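Long-range contacts in dihydropteroate synthase (Anaplasma phagocytophilum, PDB 6UCZ), which is a dihydropteroate synthase, an enzyme of folate synthesis that joins a pterin diphosphate to p-aminobenzoate with release of pyrophosphate: residues D167-G172 / G211-Y216; L177-I182 / I224-K229; P206-G211 / Y219-I224. One frame throughout, in Å; residues are numbered along the deposited sequence.

How the interactions relate
From the N terminus, the loop 167-172 after strand 153-157 comes first, followed shortly by 177-182 on helix 174-194. The chain then passes through strand 202-205 into 206-211. Interaction 1 closes the first loop at 211-216, interaction 3 the short excursion from 206-211 to 219-224, and interaction 2 the return to helix 174-194 from 224-229. Interaction 1 crosses both others, while interaction 3 falls wholly within the span of interaction 2. Gly211 belongs to interactions 1 and 3, Ile224 to interactions 2 and 3. Together they join two successive beta-alpha units of the barrel, from the loops near the pterin pocket to the outer helices.

Interaction 1: residues D167-G172 / G211-Y216; sequences DRSYVG and GKLPEY
Tyr216 meets Tyr170 and Gly172 with successive parts of one side chain. Its CB rests on Leu177 of helix 174-194, and chi1 of -65° sets CG anti to the carbonyl carbon, sending the ring from the start of helix 214-222 toward the loop 167-172. At CE1, the ring lies 3.7 Å from CD2 of Tyr170. That atom stands over the Tyr216 face, displaced toward its rim, and the planes meet at 88°: a T-shaped pair in which Tyr170 supplies the edge. At the other edge carbon, CE2, Tyr170 O approaches to 3.4 Å, above the same face as Tyr170 CD2. At the tip, Tyr216 OH donates a 2.9 Å hydrogen bond to Gly172 O, in the carbonyl plane on a lone pair. Tyrosine suits this place because it offers a broad apolar face and still reaches a backbone acceptor. Tyr170 OH bonds to Gln173 O, which ties down the far end of the other ring.

Further back, Tyr170 N donates to Gly211 O at 3.0 Å. A water joins the two backbones again: it donates to Tyr170 O and Gly211 O and accepts from Ser169 OG and Leu213 N. Gly211 takes a positive phi of 67°, a conformation that glycine adopts readily. Two neighbouring beta-alpha loops are thus clasped together at the C-terminal, ligand-binding end of a TIM barrel.

Interaction 2: residues L177-I182 / I224-K229; sequences LLNEII and IGKLKK
This is a helix-helix contact on the outside of the barrel, in which Leu178 and Ile182 of helix 174-194 face Lys226 and Leu227 of helix 224-228. The two short segments run in nearly the same sense, 29° apart, and their axes come no closer than 10.8 Å, a spacing bridged by long side chains. On the inner side, Ile182 CG1 meets Leu227 CD1 at 3.9 Å, the two chains passing alongside each other with their directions reversed. Leu227 also reaches Pro206 with its other methyl, CD2, so this branched residue fills the join between helix and barrel loop.

Lys226 serves both the apolar and the polar part of the interface. CG stands anti to the backbone N (chi1 -173°) and the chain is extended beyond it, which lays its methylenes across Leu178: CD lies 3.9 Å from Leu178 CD2. Ile182 CD1 supports the stem at CG, 4.2 Å away. The Lys226 ammonium group ends at Asn179, where NZ donates to OD1 at 2.9 Å. The donor lies in the carbonyl plane, on a lone pair of the amide oxygen. Lysine fits this exposed margin because its stem can cover leucine while its charge stays at the surface. Deeper in, Leu178 continues onto Ile220 of helix 214-222. The short helix 224-228, following helix 214-222, thus packs beside helix 174-194 in the outer helical layer of the TIM barrel.

Interaction 3: residues P206-G211 / Y219-I224; sequences PGLGFG and YIAKNI. With PMM (pterin-6-yl-methyl-monophosphate), chain C.
Phe210 turns the edge of its ring to PMM, while Pro206 and Leu208 of the same loop pack on Ile220. CE2 and CZ of Phe210 come at the N5-C6 rim of the pterin from above its plane, CE2 3.5 Å from PMM N5 and CZ 3.7 Å from PMM C6. The two planes are nearly perpendicular, and the phenyl edge meets the pterin rim, displaced outward from the ring. Gly207 O also lies at the edge of the Phe210 ring, near its plane. Phenylalanine suits this wall, being rigid and apolar.

Elsewhere the loop packs on helix 214-222. One methyl, Ile220 CG2, anti to the backbone N, touches both Pro206 CB at 3.7 Å and Leu208 CD2 at 3.8 Å. Pro206 CG also meets Ile224 CD1 at 4.1 Å, the two side chains set at about a right angle. The contact is wholly apolar and buried, and beta-branched isoleucines and a stiff proline ring suit such a setting.

A type II turn from Gly207 to Phe210 carries the loop back toward PMM, closed by Phe210 N to Gly207 O at 3.0 Å. Gly209, with phi 83°, holds the turn position where glycine is at ease. Lys212 NZ binds Gly207 O and Phe210 O, and Asp205 and Lys241 bind PMM directly. This glycine-rich loop after strand 202-205, Asp-Pro-Gly-Leu-Gly-Phe-Gly-Lys, is a signature of dihydropteroate synthases and forms part of their pterin pocket.

Interaction 1: residues D167-G172 / G211-Y216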
loop_
_atom_site.group_PDB
_atom_site.type_symbol
_atom_site.label_atom_id
_atom_site.label_comp_id
_atom_site.label_asym_id
_atom_site.label_seq_id
_atom_site.Cartn_x
_atom_site.Cartn_y
_atom_site.Cartn_z
ATOM N N ASP A 167 18.986 -11.419 3.913
ATOM C CA ASP A 167 18.940 -12.770 4.450
ATOM C C ASP A 167 17.551 -13.383 4.323
ATOM O O ASP A 167 17.401 -14.596 4.476
ATOM C CB ASP A 167 19.404 -12.759 5.909
ATOM C CG ASP A 167 19.556 -14.149 6.486
ATOM O OD1 ASP A 167 20.128 -15.016 5.789
ATOM O OD2 ASP A 167 19.128 -14.375 7.639
ATOM N N ARG A 168 16.519 -12.563 4.128
ATOM C CA ARG A 168 15.133 -13.025 4.021
ATOM C C ARG A 168 14.617 -12.632 2.643
ATOM O O ARG A 168 13.897 -11.643 2.491
ATOM C CB ARG A 168 14.263 -12.471 5.160
ATOM C CG ARG A 168 14.694 -13.039 6.519
ATOM C CD ARG A 168 13.809 -12.544 7.642
ATOM N NE ARG A 168 14.352 -11.354 8.287
ATOM C CZ ARG A 168 13.983 -10.106 8.010
ATOM N NH1 ARG A 168 13.054 -9.861 7.079
ATOM N NH2 ARG A 168 14.548 -9.101 8.668
ATOM N N SER A 169 15.008 -13.406 1.638
ATOM C CA SER A 169 14.708 -13.091 0.244
ATOM C C SER A 169 14.384 -14.383 -0.496
ATOM O O SER A 169 15.045 -15.406 -0.291
ATOM C CB SER A 169 15.894 -12.372 -0.412
ATOM O OG SER A 169 15.618 -12.035 -1.757
ATOM N N TYR A 170 13.418 -14.321 -1.403
ATOM C CA TYR A 170 12.952 -15.526 -2.076
ATOM C C TYR A 170 13.938 -15.941 -3.156
ATOM O O TYR A 170 14.451 -15.107 -3.903
ATOM C CB TYR A 170 11.572 -15.313 -2.725
ATOM C CG TYR A 170 11.108 -16.556 -3.465
ATOM C CD1 TYR A 170 10.452 -17.581 -2.787
ATOM C CD2 TYR A 170 11.373 -16.734 -4.834
ATOM C CE1 TYR A 170 10.053 -18.736 -3.434
ATOM C CE2 TYR A 170 10.980 -17.894 -5.495
ATOM C CZ TYR A 170 10.318 -18.892 -4.779
ATOM O OH TYR A 170 9.915 -20.054 -5.395
ATOM N N VAL A 171 14.190 -17.245 -3.224
ATOM C CA VAL A 171 15.007 -17.889 -4.244
ATOM C C VAL A 171 14.242 -19.117 -4.719
ATOM O O VAL A 171 13.569 -19.779 -3.924
ATOM C CB VAL A 171 16.405 -18.290 -3.710
ATOM C CG1 VAL A 171 17.182 -17.072 -3.232
ATOM C CG2 VAL A 171 16.276 -19.284 -2.589
ATOM N N GLY A 172 14.291 -19.396 -6.018
ATOM C CA GLY A 172 13.573 -20.535 -6.550
ATOM C C GLY A 172 12.680 -20.134 -7.706
ATOM O O GLY A 172 12.840 -19.061 -8.294
ATOM N N GLY A 211 11.474 -8.527 0.281
ATOM C CA GLY A 211 12.116 -9.817 0.122
ATOM C C GLY A 211 12.009 -10.395 -1.269
ATOM O O GLY A 211 12.170 -11.606 -1.445
ATOM N N LYS A 212 11.783 -9.552 -2.277
ATOM C CA LYS A 212 11.539 -9.995 -3.642
ATOM C C LYS A 212 12.500 -9.231 -4.539
ATOM O O LYS A 212 12.348 -8.019 -4.727
ATOM C CB LYS A 212 10.087 -9.723 -4.031
ATOM C CG LYS A 212 9.087 -10.400 -3.101
ATOM C CD LYS A 212 7.662 -10.026 -3.437
ATOM C CE LYS A 212 6.693 -10.624 -2.423
ATOM N NZ LYS A 212 6.741 -9.917 -1.113
ATOM N N LEU A 213 13.457 -9.947 -5.119
ATOM C CA LEU A 213 14.419 -9.340 -6.011
ATOM C C LEU A 213 13.702 -8.803 -7.248
ATOM O O LEU A 213 12.581 -9.219 -7.554
ATOM C CB LEU A 213 15.507 -10.342 -6.376
ATOM C CG LEU A 213 16.423 -10.669 -5.201
ATOM C CD1 LEU A 213 17.388 -11.777 -5.569
ATOM C CD2 LEU A 213 17.169 -9.423 -4.747
ATOM N N PRO A 214 14.326 -7.867 -7.965
ATOM C CA PRO A 214 13.627 -7.246 -9.115
ATOM C C PRO A 214 12.968 -8.216 -10.087
ATOM O O PRO A 214 11.804 -8.006 -10.448
ATOM C CB PRO A 214 14.740 -6.430 -9.790
ATOM C CG PRO A 214 15.666 -6.067 -8.693
ATOM C CD PRO A 214 15.640 -7.250 -7.709
ATOM N N GLU A 215 13.662 -9.281 -10.504
ATOM C CA GLU A 215 13.060 -10.246 -11.424
ATOM C C GLU A 215 11.760 -10.820 -10.873
ATOM O O GLU A 215 10.796 -11.018 -11.622
ATOM C CB GLU A 215 14.038 -11.372 -11.730
ATOM C CG GLU A 215 15.311 -10.911 -12.421
ATOM C CD GLU A 215 16.381 -10.427 -11.437
ATOM O OE1 GLU A 215 17.562 -10.356 -11.851
ATOM O OE2 GLU A 215 16.052 -10.132 -10.258
ATOM N N TYR A 216 11.727 -11.139 -9.570
ATOM C CA TYR A 216 10.516 -11.708 -8.987
ATOM C C TYR A 216 9.405 -10.670 -8.886
ATOM O O TYR A 216 8.231 -11.000 -9.079
ATOM C CB TYR A 216 10.813 -12.308 -7.608
ATOM C CG TYR A 216 11.761 -13.485 -7.659
ATOM C CD1 TYR A 216 11.372 -14.702 -8.211
ATOM C CD2 TYR A 216 13.046 -13.382 -7.141
ATOM C CE1 TYR A 216 12.264 -15.792 -8.265
ATOM C CE2 TYR A 216 13.931 -14.452 -7.183
ATOM C CZ TYR A 216 13.540 -15.656 -7.739
ATOM O OH TYR A 216 14.443 -16.718 -7.760
HETATM O O HOH W 1 13.890 -12.354 -3.964
#

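Interaction 2: residues L177-I182 / I224-K229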
loop_
_atom_site.group_PDB
_atom_site.type_symbol
_atom_site.label_atom_id
_atom_site.label_comp_id
_atom_site.label_asym_id
_atom_site.label_seq_id
_atom_site.Cartn_x
_atom_site.Cartn_y
_atom_site.Cartn_z
ATOM N N LEU A 177 6.811 -18.832 -5.922
ATOM C CA LEU A 177 6.701 -17.622 -5.108
ATOM C C LEU A 177 5.280 -17.061 -5.124
ATOM O O LEU A 177 4.749 -16.659 -4.078
ATOM C CB LEU A 177 7.689 -16.557 -5.584
ATOM C CG LEU A 177 7.456 -15.169 -4.963
ATOM C CD1 LEU A 177 7.737 -15.157 -3.452
ATOM C CD2 LEU A 177 8.319 -14.129 -5.642
ATOM N N LEU A 178 4.655 -17.007 -6.302
ATOM C CA LEU A 178 3.301 -16.471 -6.386
ATOM C C LEU A 178 2.321 -17.349 -5.619
ATOM O O LEU A 178 1.419 -16.840 -4.945
ATOM C CB LEU A 178 2.876 -16.347 -7.848
ATOM C CG LEU A 178 1.540 -15.651 -8.143
ATOM C CD1 LEU A 178 1.382 -14.389 -7.325
ATOM C CD2 LEU A 178 1.464 -15.319 -9.620
ATOM N N ASN A 179 2.486 -18.671 -5.716
ATOM C CA ASN A 179 1.651 -19.589 -4.949
ATOM C C ASN A 179 1.835 -19.384 -3.453
ATOM O O ASN A 179 0.871 -19.476 -2.689
ATOM C CB ASN A 179 1.958 -21.033 -5.326
ATOM C CG ASN A 179 1.472 -21.387 -6.713
ATOM O OD1 ASN A 179 0.599 -20.720 -7.265
ATOM N ND2 ASN A 179 2.045 -22.436 -7.289
ATOM N N GLU A 180 3.073 -19.142 -3.011
ATOM C CA GLU A 180 3.326 -18.913 -1.589
ATOM C C GLU A 180 2.697 -17.612 -1.116
ATOM O O GLU A 180 2.130 -17.552 -0.014
ATOM C CB GLU A 180 4.827 -18.903 -1.305
ATOM C CG GLU A 180 5.509 -20.267 -1.366
ATOM C CD GLU A 180 6.982 -20.178 -1.003
ATOM O OE1 GLU A 180 7.403 -19.108 -0.497
ATOM O OE2 GLU A 180 7.714 -21.172 -1.219
ATOM N N ILE A 181 2.809 -16.551 -1.920
ATOM C CA ILE A 181 2.200 -15.278 -1.548
ATOM C C ILE A 181 0.698 -15.448 -1.386
ATOM O O ILE A 181 0.101 -14.943 -0.430
ATOM C CB ILE A 181 2.522 -14.197 -2.599
ATOM C CG1 ILE A 181 3.997 -13.798 -2.556
ATOM C CG2 ILE A 181 1.589 -12.964 -2.432
ATOM C CD1 ILE A 181 4.416 -12.948 -3.749
ATOM N N ILE A 182 0.071 -16.179 -2.308
ATOM C CA ILE A 182 -1.374 -16.371 -2.254
ATOM C C ILE A 182 -1.769 -17.154 -1.003
ATOM O O ILE A 182 -2.738 -16.805 -0.313
ATOM C CB ILE A 182 -1.856 -17.052 -3.548
ATOM C CG1 ILE A 182 -1.872 -16.033 -4.701
ATOM C CG2 ILE A 182 -3.201 -17.743 -3.346
ATOM C CD1 ILE A 182 -2.009 -16.653 -6.054
ATOM N N ILE A 224 -0.299 -10.359 -12.130
ATOM C CA ILE A 224 -1.160 -9.860 -11.065
ATOM C C ILE A 224 -2.591 -10.366 -11.222
ATOM O O ILE A 224 -3.339 -10.430 -10.240
ATOM C CB ILE A 224 -1.102 -8.312 -11.019
ATOM C CG1 ILE A 224 -1.628 -7.793 -9.678
ATOM C CG2 ILE A 224 -1.884 -7.691 -12.188
ATOM C CD1 ILE A 224 -0.726 -8.139 -8.501
ATOM N N GLY A 225 -2.991 -10.731 -12.442
ATOM C CA GLY A 225 -4.314 -11.300 -12.656
ATOM C C GLY A 225 -4.566 -12.576 -11.872
ATOM O O GLY A 225 -5.711 -12.869 -11.515
ATOM N N LYS A 226 -3.518 -13.376 -11.632
ATOM C CA LYS A 226 -3.690 -14.582 -10.826
ATOM C C LYS A 226 -4.047 -14.247 -9.380
ATOM O O LYS A 226 -4.843 -14.954 -8.752
ATOM C CB LYS A 226 -2.440 -15.456 -10.889
ATOM C CG LYS A 226 -2.638 -16.804 -10.204
ATOM C CD LYS A 226 -1.443 -17.729 -10.373
ATOM C CE LYS A 226 -1.598 -18.988 -9.529
ATOM N NZ LYS A 226 -0.557 -20.003 -9.856
ATOM N N LEU A 227 -3.475 -13.180 -8.829
ATOM C CA LEU A 227 -3.910 -12.736 -7.509
ATOM C C LEU A 227 -5.329 -12.171 -7.566
ATOM O O LEU A 227 -6.129 -12.386 -6.647
ATOM C CB LEU A 227 -2.939 -11.692 -6.965
ATOM C CG LEU A 227 -3.177 -11.207 -5.533
ATOM C CD1 LEU A 227 -3.188 -12.361 -4.534
ATOM C CD2 LEU A 227 -2.125 -10.174 -5.170
ATOM N N LYS A 228 -5.653 -11.444 -8.640
ATOM C CA LYS A 228 -6.991 -10.885 -8.802
ATOM C C LYS A 228 -8.054 -11.975 -8.886
ATOM O O LYS A 228 -9.197 -11.755 -8.471
ATOM C CB LYS A 228 -7.043 -10.028 -10.068
ATOM C CG LYS A 228 -6.356 -8.679 -9.956
ATOM C CD LYS A 228 -7.293 -7.661 -9.364
ATOM C CE LYS A 228 -8.578 -7.573 -10.172
ATOM N NZ LYS A 228 -9.553 -6.718 -9.472
ATOM N N LYS A 229 -7.702 -13.152 -9.420
ATOM C CA LYS A 229 -8.661 -14.240 -9.580
ATOM C C LYS A 229 -9.165 -14.771 -8.250
ATOM O O LYS A 229 -10.109 -15.566 -8.235
ATOM C CB LYS A 229 -8.050 -15.385 -10.391
#

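Interaction 3: residues P206-G211 / Y219-I224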
loop_
_atom_site.group_PDB
_atom_site.type_symbol
_atom_site.label_atom_id
_atom_site.label_comp_id
_atom_site.label_asym_id
_atom_site.label_seq_id
_atom_site.Cartn_x
_atom_site.Cartn_y
_atom_site.Cartn_z
ATOM N N PRO A 206 0.630 -7.836 -2.878
ATOM C CA PRO A 206 1.747 -8.802 -2.870
ATOM C C PRO A 206 3.046 -8.272 -2.285
ATOM O O PRO A 206 4.010 -9.047 -2.186
ATOM C CB PRO A 206 1.927 -9.131 -4.356
ATOM C CG PRO A 206 1.501 -7.859 -5.048
ATOM C CD PRO A 206 0.331 -7.357 -4.244
ATOM N N GLY A 207 3.134 -6.988 -1.947
ATOM C CA GLY A 207 4.358 -6.463 -1.368
ATOM C C GLY A 207 5.566 -6.541 -2.288
ATOM O O GLY A 207 6.577 -7.175 -1.959
ATOM N N LEU A 208 5.477 -5.883 -3.441
ATOM C CA LEU A 208 6.602 -5.843 -4.368
ATOM C C LEU A 208 7.840 -5.302 -3.672
ATOM O O LEU A 208 7.765 -4.358 -2.881
ATOM C CB LEU A 208 6.263 -4.972 -5.599
ATOM C CG LEU A 208 5.037 -5.356 -6.439
ATOM C CD1 LEU A 208 4.984 -4.569 -7.792
ATOM C CD2 LEU A 208 5.084 -6.848 -6.718
ATOM N N GLY A 209 8.982 -5.935 -3.928
ATOM C CA GLY A 209 10.216 -5.520 -3.297
ATOM C C GLY A 209 10.464 -6.057 -1.890
ATOM O O GLY A 209 11.602 -5.993 -1.421
ATOM N N PHE A 210 9.436 -6.506 -1.164
ATOM C CA PHE A 210 9.629 -6.967 0.221
ATOM C C PHE A 210 10.156 -8.399 0.201
ATOM O O PHE A 210 9.408 -9.369 0.064
ATOM C CB PHE A 210 8.341 -6.835 1.028
ATOM C CG PHE A 210 8.020 -5.411 1.401
ATOM C CD1 PHE A 210 8.437 -4.889 2.625
ATOM C CD2 PHE A 210 7.328 -4.581 0.521
ATOM C CE1 PHE A 210 8.159 -3.569 2.968
ATOM C CE2 PHE A 210 7.054 -3.257 0.853
ATOM C CZ PHE A 210 7.465 -2.751 2.080
ATOM N N GLY A 211 11.474 -8.527 0.281
ATOM C CA GLY A 211 12.116 -9.817 0.122
ATOM C C GLY A 211 12.009 -10.395 -1.269
ATOM O O GLY A 211 12.170 -11.606 -1.445
ATOM N N TYR A 219 7.853 -10.405 -12.204
ATOM C CA TYR A 219 7.039 -11.594 -12.448
ATOM C C TYR A 219 5.669 -11.468 -11.792
ATOM O O TYR A 219 4.647 -11.815 -12.396
ATOM C CB TYR A 219 7.768 -12.846 -11.944
ATOM C CG TYR A 219 7.006 -14.138 -12.174
ATOM C CD1 TYR A 219 6.073 -14.601 -11.248
ATOM C CD2 TYR A 219 7.208 -14.883 -13.328
ATOM C CE1 TYR A 219 5.369 -15.790 -11.466
ATOM C CE2 TYR A 219 6.518 -16.069 -13.554
ATOM C CZ TYR A 219 5.600 -16.514 -12.621
ATOM O OH TYR A 219 4.919 -17.689 -12.853
ATOM N N ILE A 220 5.632 -10.986 -10.549
ATOM C CA ILE A 220 4.366 -10.835 -9.836
ATOM C C ILE A 220 3.485 -9.797 -10.526
ATOM O O ILE A 220 2.291 -10.020 -10.762
ATOM C CB ILE A 220 4.625 -10.441 -8.371
ATOM C CG1 ILE A 220 5.402 -11.539 -7.623
ATOM C CG2 ILE A 220 3.302 -10.089 -7.678
ATOM C CD1 ILE A 220 4.724 -12.877 -7.646
ATOM N N ALA A 221 4.054 -8.628 -10.823
ATOM C CA ALA A 221 3.305 -7.593 -11.534
ATOM C C ALA A 221 2.733 -8.139 -12.840
ATOM O O ALA A 221 1.542 -7.970 -13.129
ATOM C CB ALA A 221 4.207 -6.383 -11.798
ATOM N N LYS A 222 3.563 -8.842 -13.626
ATOM C CA LYS A 222 3.087 -9.370 -14.902
ATOM C C LYS A 222 1.926 -10.328 -14.703
ATOM O O LYS A 222 1.016 -10.392 -15.539
ATOM C CB LYS A 222 4.228 -10.069 -15.651
ATOM C CG LYS A 222 3.770 -11.112 -16.661
ATOM C CD LYS A 222 4.928 -11.742 -17.426
ATOM C CE LYS A 222 5.860 -12.528 -16.512
ATOM N NZ LYS A 222 6.896 -13.291 -17.284
ATOM N N ASN A 223 1.929 -11.074 -13.598
ATOM C CA ASN A 223 0.921 -12.095 -13.353
ATOM C C ASN A 223 -0.077 -11.670 -12.279
ATOM O O ASN A 223 -0.667 -12.517 -11.605
ATOM C CB ASN A 223 1.590 -13.420 -12.979
ATOM C CG ASN A 223 2.260 -14.092 -14.168
ATOM O OD1 ASN A 223 3.488 -14.127 -14.286
ATOM N ND2 ASN A 223 1.447 -14.625 -15.055
ATOM N N ILE A 224 -0.299 -10.359 -12.130
ATOM C CA ILE A 224 -1.160 -9.860 -11.065
ATOM C C ILE A 224 -2.591 -10.366 -11.222
ATOM O O ILE A 224 -3.339 -10.430 -10.240
ATOM C CB ILE A 224 -1.102 -8.312 -11.019
ATOM C CG1 ILE A 224 -1.628 -7.793 -9.678
ATOM C CG2 ILE A 224 -1.884 -7.691 -12.188
ATOM C CD1 ILE A 224 -0.726 -8.139 -8.501
HETATM N N5 PMM C . 5.446 -0.248 0.178
HETATM C C6 PMM C . 5.968 0.527 1.135
HETATM C C7 PMM C . 5.213 0.920 2.225
HETATM N N8 PMM C . 3.939 0.563 2.425
HETATM N N1 PMM C . 2.106 -0.560 1.661
HETATM C C2 PMM C . 1.532 -1.339 0.752
HETATM N N2 PMM C . 0.264 -1.731 0.918
HETATM N N3 PMM C . 2.183 -1.789 -0.365
HETATM C C4 PMM C . 3.493 -1.513 -0.682
HETATM O O4 PMM C . 4.017 -1.977 -1.694
HETATM C C4A PMM C . 4.172 -0.647 0.306
HETATM C C8A PMM C . 3.426 -0.211 1.461
HETATM C C9 PMM C . 7.425 0.883 0.974
HETATM O O10 PMM C . 7.567 1.819 -0.114
HETATM P PA PMM C . 7.934 3.377 0.125
HETATM O O1P PMM C . 8.201 3.923 -1.288
HETATM O O2P PMM C . 9.257 3.426 0.877
HETATM O O3P PMM C . 6.818 4.068 0.836
#